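Local coordinates for hydrazine synthase alpha subunit (Candidatus Kuenenia stuttgartiensis, PDB 5C2V), which condenses hydroxylamine formed in the gamma subunit with ammonia to yield hydrazine, as the alpha subunit of the anammox hydrazine synthase complex, at residues P425-T437 with D514-Y527. Residues are numbered along the deposited sequence; the frame is centred on the assembly and turned at random.
Sequences PHSWGTWICFDTT and DGSTVTSQLSDVPY
One face of the Trp431 indole carries the methyl of Thr519, whose CG2 stands 3.2 Å above the plane and displaced toward the rim; at the indole edge, in plane, lies the amide carbon of Gln521. Trp431 NE1 donates to Gln521 OE1 over 2.9 Å. The acceptor sits almost in the indole plane, but the indole and amide planes are nearly perpendicular (88°), and NE1 meets OE1 from above the amide plane, not on a lone pair. The bond is also bent at N-H, to 135°. With CG between its backbone N and carbonyl carbon (chi1 68°), Trp431 lays its indole along the sheet, the ring end over to Thr519 and Gln521 of the neighbouring strand. Gln521 NE2 in turn lies over the centre of the Tyr527 ring. Tyr527 is slid well aside from Trp431, so these two rings barely overlap.

Trp431, Thr519 and Gln521 share one face of an antiparallel pairing, 428-433 with 517-522, and Tyr527 packs against that face from the following segment. Strand 553-556 joins the far side of 428-433, running parallel to it and bringing the heme-attaching Cys556 beside Cys433; Trp431 and Ile432 themselves touch heme c. On the other face Ile432 CB meets Val518 CG2 at 3.6 Å. Near the turn at Gly515, its O accepts from Thr436 N and from Thr436 OG1 (2.7 Å), which approach from opposite faces of its carbonyl plane.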
loop_
_atom_site.group_PDB
_atom_site.type_symbol
_atom_site.label_atom_id
_atom_site.label_comp_id
_atom_site.label_asym_id
_atom_site.label_seq_id
_atom_site.Cartn_x
_atom_site.Cartn_y
_atom_site.Cartn_z
ATOM N N PRO D 425 15.844 29.873 -30.512
ATOM C CA PRO D 425 14.424 29.564 -30.716
ATOM C C PRO D 425 13.645 29.539 -29.405
ATOM O O PRO D 425 12.467 29.897 -29.375
ATOM C CB PRO D 425 14.454 28.171 -31.357
ATOM C CG PRO D 425 15.813 28.057 -31.961
ATOM C CD PRO D 425 16.719 28.813 -31.041
ATOM N N HIS D 426 14.308 29.118 -28.333
ATOM C CA HIS D 426 13.679 29.025 -27.023
ATOM C C HIS D 426 14.728 29.188 -25.928
ATOM O O HIS D 426 15.908 28.916 -26.149
ATOM C CB HIS D 426 12.953 27.684 -26.875
ATOM C CG HIS D 426 11.911 27.668 -25.801
ATOM N ND1 HIS D 426 12.219 27.585 -24.461
ATOM C CD2 HIS D 426 10.558 27.712 -25.873
ATOM C CE1 HIS D 426 11.104 27.587 -23.752
ATOM N NE2 HIS D 426 10.082 27.663 -24.587
ATOM N N SER D 427 14.298 29.641 -24.756
ATOM C CA SER D 427 15.189 29.729 -23.604
ATOM C C SER D 427 15.665 28.333 -23.219
ATOM O O SER D 427 14.917 27.364 -23.346
ATOM C CB SER D 427 14.486 30.403 -22.425
ATOM O OG SER D 427 13.294 29.716 -22.083
ATOM N N TRP D 428 16.907 28.224 -22.760
ATOM C CA TRP D 428 17.460 26.915 -22.432
ATOM C C TRP D 428 18.322 26.917 -21.171
ATOM O O TRP D 428 18.721 27.971 -20.672
ATOM C CB TRP D 428 18.261 26.372 -23.622
ATOM C CG TRP D 428 19.384 27.251 -24.079
ATOM C CD1 TRP D 428 19.288 28.365 -24.860
ATOM C CD2 TRP D 428 20.780 27.068 -23.810
ATOM N NE1 TRP D 428 20.536 28.896 -25.081
ATOM C CE2 TRP D 428 21.467 28.119 -24.447
ATOM C CE3 TRP D 428 21.511 26.122 -23.086
ATOM C CZ2 TRP D 428 22.853 28.250 -24.383
ATOM C CZ3 TRP D 428 22.886 26.255 -23.022
ATOM C CH2 TRP D 428 23.543 27.310 -23.667
ATOM N N GLY D 429 18.608 25.719 -20.669
ATOM C CA GLY D 429 19.350 25.539 -19.432
ATOM C C GLY D 429 20.010 24.173 -19.413
ATOM O O GLY D 429 20.005 23.476 -20.422
ATOM N N THR D 430 20.592 23.787 -18.281
ATOM C CA THR D 430 21.322 22.522 -18.212
ATOM C C THR D 430 20.999 21.667 -16.985
ATOM O O THR D 430 20.470 22.152 -15.983
ATOM C CB THR D 430 22.849 22.760 -18.226
ATOM O OG1 THR D 430 23.207 23.645 -17.158
ATOM C CG2 THR D 430 23.292 23.365 -19.550
ATOM N N TRP D 431 21.322 20.380 -17.065
ATOM C CA TRP D 431 21.276 19.546 -15.869
ATOM C C TRP D 431 22.295 18.415 -15.935
ATOM O O TRP D 431 22.662 17.949 -17.018
ATOM C CB TRP D 431 19.865 18.991 -15.631
ATOM C CG TRP D 431 19.389 17.981 -16.630
ATOM C CD1 TRP D 431 18.615 18.216 -17.728
ATOM C CD2 TRP D 431 19.631 16.568 -16.605
ATOM N NE1 TRP D 431 18.369 17.040 -18.395
ATOM C CE2 TRP D 431 18.984 16.014 -17.727
ATOM C CE3 TRP D 431 20.338 15.720 -15.747
ATOM C CZ2 TRP D 431 19.023 14.651 -18.012
ATOM C CZ3 TRP D 431 20.375 14.367 -16.033
ATOM C CH2 TRP D 431 19.722 13.846 -17.155
ATOM N N ILE D 432 22.757 17.994 -14.762
ATOM C CA ILE D 432 23.798 16.985 -14.651
ATOM C C ILE D 432 23.579 16.046 -13.459
ATOM O O ILE D 432 23.275 16.480 -12.339
ATOM C CB ILE D 432 25.193 17.648 -14.538
ATOM C CG1 ILE D 432 26.273 16.611 -14.227
ATOM C CG2 ILE D 432 25.184 18.748 -13.489
ATOM C CD1 ILE D 432 27.670 17.188 -14.159
ATOM N N CYS D 433 23.730 14.753 -13.726
ATOM C CA CYS D 433 23.704 13.728 -12.695
ATOM C C CYS D 433 25.075 13.069 -12.610
ATOM O O CYS D 433 25.632 12.644 -13.625
ATOM C CB CYS D 433 22.625 12.685 -12.989
ATOM S SG CYS D 433 22.447 11.417 -11.712
ATOM N N PHE D 434 25.614 12.989 -11.399
ATOM C CA PHE D 434 26.960 12.467 -11.194
ATOM C C PHE D 434 27.013 10.950 -11.354
ATOM O O PHE D 434 27.957 10.415 -11.932
ATOM C CB PHE D 434 27.476 12.879 -9.816
ATOM C CG PHE D 434 27.486 14.365 -9.598
ATOM C CD1 PHE D 434 27.963 15.218 -10.581
ATOM C CD2 PHE D 434 27.006 14.911 -8.420
ATOM C CE1 PHE D 434 27.970 16.587 -10.389
ATOM C CE2 PHE D 434 27.008 16.281 -8.223
ATOM C CZ PHE D 434 27.491 17.118 -9.208
ATOM N N ASP D 435 26.010 10.255 -10.827
ATOM C CA ASP D 435 25.893 8.817 -11.046
ATOM C C ASP D 435 24.447 8.431 -11.349
ATOM O O ASP D 435 23.572 8.592 -10.506
ATOM C CB ASP D 435 26.410 8.048 -9.830
ATOM C CG ASP D 435 26.589 6.570 -10.107
ATOM O OD1 ASP D 435 26.552 6.177 -11.292
ATOM O OD2 ASP D 435 26.772 5.801 -9.140
ATOM N N THR D 436 24.199 7.903 -12.543
ATOM C CA THR D 436 22.836 7.563 -12.940
ATOM C C THR D 436 22.425 6.180 -12.442
ATOM O O THR D 436 21.243 5.835 -12.453
ATOM C CB THR D 436 22.661 7.617 -14.471
ATOM O OG1 THR D 436 23.772 6.973 -15.105
ATOM C CG2 THR D 436 22.583 9.058 -14.945
ATOM N N THR D 437 23.403 5.398 -12.002
ATOM C CA THR D 437 23.144 4.051 -11.506
ATOM C C THR D 437 22.982 4.040 -9.989
ATOM O O THR D 437 22.741 2.994 -9.387
ATOM C CB THR D 437 24.274 3.082 -11.896
ATOM O OG1 THR D 437 25.431 3.344 -11.090
ATOM C CG2 THR D 437 24.631 3.242 -13.366
ATOM N N ASP D 514 31.251 6.132 -16.230
ATOM C CA ASP D 514 31.173 6.136 -14.773
ATOM C C ASP D 514 29.754 6.422 -14.286
ATOM O O ASP D 514 29.508 6.506 -13.082
ATOM C CB ASP D 514 32.151 7.157 -14.183
ATOM C CG ASP D 514 31.775 8.588 -14.516
ATOM O OD1 ASP D 514 31.161 8.813 -15.578
ATOM O OD2 ASP D 514 32.098 9.489 -13.712
ATOM N N GLY D 515 28.827 6.574 -15.225
ATOM C CA GLY D 515 27.429 6.784 -14.890
ATOM C C GLY D 515 27.033 8.246 -14.810
ATOM O O GLY D 515 25.907 8.570 -14.433
ATOM N N SER D 516 27.957 9.130 -15.168
ATOM C CA SER D 516 27.698 10.565 -15.132
ATOM C C SER D 516 27.159 11.067 -16.465
ATOM O O SER D 516 27.597 10.626 -17.526
ATOM C CB SER D 516 28.969 11.331 -14.759
ATOM O OG SER D 516 29.993 11.119 -15.714
ATOM N N THR D 517 26.202 11.988 -16.408
ATOM C CA THR D 517 25.654 12.577 -17.623
ATOM C C THR D 517 25.311 14.048 -17.412
ATOM O O THR D 517 24.988 14.467 -16.303
ATOM C CB THR D 517 24.398 11.820 -18.108
ATOM O OG1 THR D 517 23.990 12.330 -19.383
ATOM C CG2 THR D 517 23.255 11.971 -17.114
ATOM N N VAL D 518 25.402 14.830 -18.481
ATOM C CA VAL D 518 25.078 16.250 -18.430
ATOM C C VAL D 518 24.528 16.692 -19.781
ATOM O O VAL D 518 24.971 16.207 -20.824
ATOM C CB VAL D 518 26.316 17.101 -18.047
ATOM C CG1 VAL D 518 27.454 16.873 -19.033
ATOM C CG2 VAL D 518 25.958 18.580 -17.964
ATOM N N THR D 519 23.553 17.595 -19.772
ATOM C CA THR D 519 22.984 18.060 -21.030
ATOM C C THR D 519 22.394 19.463 -20.963
ATOM O O THR D 519 22.081 19.981 -19.885
ATOM C CB THR D 519 21.881 17.106 -21.532
ATOM O OG1 THR D 519 21.637 17.343 -22.923
ATOM C CG2 THR D 519 20.594 17.317 -20.753
ATOM N N SER D 520 22.262 20.066 -22.141
ATOM C CA SER D 520 21.548 21.321 -22.318
ATOM C C SER D 520 20.205 21.031 -22.977
ATOM O O SER D 520 20.110 20.173 -23.854
ATOM C CB SER D 520 22.363 22.300 -23.167
ATOM O OG SER D 520 23.662 22.487 -22.635
ATOM N N GLN D 521 19.168 21.746 -22.557
ATOM C CA GLN D 521 17.818 21.477 -23.033
ATOM C C GLN D 521 16.892 22.667 -22.820
ATOM O O GLN D 521 17.311 23.712 -22.329
ATOM C CB GLN D 521 17.245 20.254 -22.324
ATOM C CG GLN D 521 17.064 20.466 -20.834
ATOM C CD GLN D 521 16.253 19.370 -20.186
ATOM O OE1 GLN D 521 16.562 18.188 -20.322
ATOM N NE2 GLN D 521 15.197 19.758 -19.483
ATOM N N LEU D 522 15.624 22.484 -23.176
ATOM C CA LEU D 522 14.608 23.519 -23.023
ATOM C C LEU D 522 14.428 23.927 -21.565
ATOM O O LEU D 522 14.663 23.135 -20.653
ATOM C CB LEU D 522 13.271 23.041 -23.592
ATOM C CG LEU D 522 13.171 22.781 -25.094
ATOM C CD1 LEU D 522 12.008 21.849 -25.391
ATOM C CD2 LEU D 522 13.003 24.091 -25.843
ATOM N N SER D 523 14.011 25.171 -21.355
ATOM C CA SER D 523 13.764 25.677 -20.011
ATOM C C SER D 523 12.351 26.246 -19.921
ATOM O O SER D 523 11.707 26.483 -20.944
ATOM C CB SER D 523 14.797 26.740 -19.634
ATOM O OG SER D 523 14.649 27.905 -20.425
ATOM N N ASP D 524 11.878 26.445 -18.693
ATOM C CA ASP D 524 10.513 26.901 -18.425
ATOM C C ASP D 524 9.466 25.931 -18.971
ATOM O O ASP D 524 8.340 26.326 -19.273
ATOM C CB ASP D 524 10.280 28.301 -19.004
ATOM C CG ASP D 524 11.026 29.381 -18.245
ATOM O OD1 ASP D 524 11.255 29.208 -17.029
ATOM O OD2 ASP D 524 11.374 30.409 -18.862
ATOM N N VAL D 525 9.843 24.662 -19.098
ATOM C CA VAL D 525 8.916 23.621 -19.532
ATOM C C VAL D 525 9.047 22.390 -18.636
ATOM O O VAL D 525 10.146 22.057 -18.189
ATOM C CB VAL D 525 9.154 23.217 -21.007
ATOM C CG1 VAL D 525 8.854 24.385 -21.938
ATOM C CG2 VAL D 525 10.576 22.721 -21.209
ATOM N N PRO D 526 7.920 21.718 -18.353
ATOM C CA PRO D 526 7.950 20.518 -17.508
ATOM C C PRO D 526 8.600 19.328 -18.211
ATOM O O PRO D 526 8.335 19.095 -19.391
ATOM C CB PRO D 526 6.468 20.251 -17.232
ATOM C CG PRO D 526 5.762 20.834 -18.410
ATOM C CD PRO D 526 6.553 22.054 -18.791
ATOM N N TYR D 527 9.436 18.583 -17.493
ATOM C CA TYR D 527 10.139 17.448 -18.083
ATOM C C TYR D 527 10.590 16.431 -17.037
ATOM O O TYR D 527 10.621 16.726 -15.844
ATOM C CB TYR D 527 11.353 17.930 -18.885
ATOM C CG TYR D 527 12.559 18.280 -18.038
ATOM C CD1 TYR D 527 12.667 19.523 -17.433
ATOM C CD2 TYR D 527 13.592 17.368 -17.852
ATOM C CE1 TYR D 527 13.764 19.848 -16.655
ATOM C CE2 TYR D 527 14.693 17.683 -17.077
ATOM C CZ TYR D 527 14.774 18.926 -16.483
ATOM O OH TYR D 527 15.869 19.247 -15.713
#